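Long-range contact in 2,3-dihydroxybenzoate-AMP ligase (Mycobacterium smegmatis, PDB 5KEI), which belongs to the ANL superfamily of AMP-binding enzymes, with a large N-terminal part followed by a smaller C-terminal domain: residues Asn104-Phe108 with Val277-Asp281. Numbering follows the deposited sequence.
Sequences NTAEF and VFTTD
Phe278 lays its ring under the turn that leads into helix 107-117, and Thr105 O sits over the centre of one ring face, 3.4 Å above the plane. That carbonyl is also engaged within the turn, where it accepts from Phe108 N. Farther along, the two phenyl side chains cross at about a right angle, Phe108 CD2 lying 3.9 Å from Phe278 CE2; with CG anti to the backbone N (chi1 171°), the Phe108 ring runs past Phe278, which it meets through CB and the near ring atom CD2. Ala106 CA adds an apolar touch at 4.0 Å from Phe278 CD1, and Val64 of strand 62-65 and Ala255 also touch the Phe278 side chain. Beside this packed half, Asn104 supplies the polar link. Its ND2 donates to Thr279 O at 3.3 Å, a bent bond with an N-H...O angle of 135°, while CB rests against the same oxygen. The amide has further partners in the loop after strand 248-251: ND2 also donates to Leu253 O, and OD1 accepts from Ala255 N, which together probably fix its rotation. The contact loosens at Thr280, an exposed residue whose OG1 stays 3.9 Å from Asn104 O; beyond it, Asp281 N donates to Thr279 OG1 in an ST turn. The contact thus joins the two large sheets of the N-terminal part, the loop after strand 97-101 meeting the end of strand 275-278: the buried side is held by packing of Phe278 against Thr105 O and Phe108, and one amide, bonded to Thr279 and the loop after strand 248-251, links two pieces of backbone at the polar side.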
# COMPACT_ATOMS: atom_id res chain seq x y z
N ASN A 104 -15.39 -0.34 7.00
CA ASN A 104 -15.40 -1.81 7.01
C ASN A 104 -16.81 -2.39 7.08
O ASN A 104 -17.33 -2.67 8.15
CB ASN A 104 -14.57 -2.35 8.17
CG ASN A 104 -13.10 -2.27 7.89
OD1 ASN A 104 -12.66 -1.60 6.94
ND2 ASN A 104 -12.31 -2.97 8.70
N THR A 105 -17.37 -2.60 5.90
CA THR A 105 -18.74 -3.02 5.66
C THR A 105 -18.69 -4.15 4.64
O THR A 105 -17.75 -4.21 3.84
CB THR A 105 -19.62 -1.82 5.13
OG1 THR A 105 -20.84 -2.30 4.58
CG2 THR A 105 -18.88 -1.00 4.01
N ALA A 106 -19.67 -5.05 4.64
CA ALA A 106 -19.77 -6.03 3.56
C ALA A 106 -19.81 -5.31 2.22
O ALA A 106 -19.30 -5.80 1.22
CB ALA A 106 -20.99 -6.92 3.72
N GLU A 107 -20.40 -4.12 2.22
CA GLU A 107 -20.55 -3.32 1.02
C GLU A 107 -19.20 -2.96 0.37
O GLU A 107 -19.13 -2.63 -0.82
CB GLU A 107 -21.34 -2.05 1.34
CG GLU A 107 -21.99 -1.39 0.14
CD GLU A 107 -22.97 -2.29 -0.60
OE1 GLU A 107 -23.56 -3.20 0.03
OE2 GLU A 107 -23.15 -2.10 -1.82
N PHE A 108 -18.12 -3.05 1.15
CA PHE A 108 -16.78 -2.77 0.62
C PHE A 108 -16.47 -3.78 -0.49
O PHE A 108 -15.90 -3.42 -1.53
CB PHE A 108 -15.72 -2.81 1.75
CG PHE A 108 -14.29 -2.75 1.25
CD1 PHE A 108 -13.66 -1.54 1.05
CD2 PHE A 108 -13.59 -3.92 0.97
CE1 PHE A 108 -12.36 -1.49 0.59
CE2 PHE A 108 -12.29 -3.87 0.50
CZ PHE A 108 -11.67 -2.66 0.31
N VAL A 277 -15.22 -11.50 7.80
CA VAL A 277 -16.04 -10.67 8.69
C VAL A 277 -15.47 -9.27 8.84
O VAL A 277 -14.36 -9.11 9.31
CB VAL A 277 -16.13 -11.28 10.10
CG1 VAL A 277 -16.91 -10.35 10.99
CG2 VAL A 277 -16.76 -12.69 10.06
N PHE A 278 -16.24 -8.25 8.46
CA PHE A 278 -15.84 -6.85 8.62
C PHE A 278 -16.26 -6.31 9.99
O PHE A 278 -17.34 -6.65 10.49
CB PHE A 278 -16.45 -5.97 7.53
CG PHE A 278 -15.96 -6.29 6.14
CD1 PHE A 278 -16.48 -7.36 5.44
CD2 PHE A 278 -14.99 -5.52 5.54
CE1 PHE A 278 -16.03 -7.66 4.18
CE2 PHE A 278 -14.53 -5.81 4.27
CZ PHE A 278 -15.05 -6.88 3.59
N THR A 279 -15.42 -5.47 10.61
CA THR A 279 -15.80 -4.81 11.85
C THR A 279 -15.35 -3.36 11.86
O THR A 279 -14.31 -3.00 11.32
CB THR A 279 -15.23 -5.50 13.13
OG1 THR A 279 -15.60 -4.73 14.29
CG2 THR A 279 -13.68 -5.63 13.09
N THR A 280 -16.16 -2.54 12.51
CA THR A 280 -15.97 -1.11 12.62
C THR A 280 -15.17 -0.81 13.87
O THR A 280 -14.54 0.25 14.01
CB THR A 280 -17.35 -0.40 12.66
OG1 THR A 280 -18.02 -0.60 11.40
CG2 THR A 280 -17.21 1.08 12.93
N ASP A 281 -15.20 -1.77 14.79
CA ASP A 281 -14.60 -1.58 16.09
C ASP A 281 -13.70 -2.75 16.46
O ASP A 281 -14.17 -3.78 16.96
CB ASP A 281 -15.70 -1.39 17.13
CG ASP A 281 -15.18 -0.83 18.44
OD1 ASP A 281 -13.96 -0.54 18.54
OD2 ASP A 281 -16.01 -0.64 19.35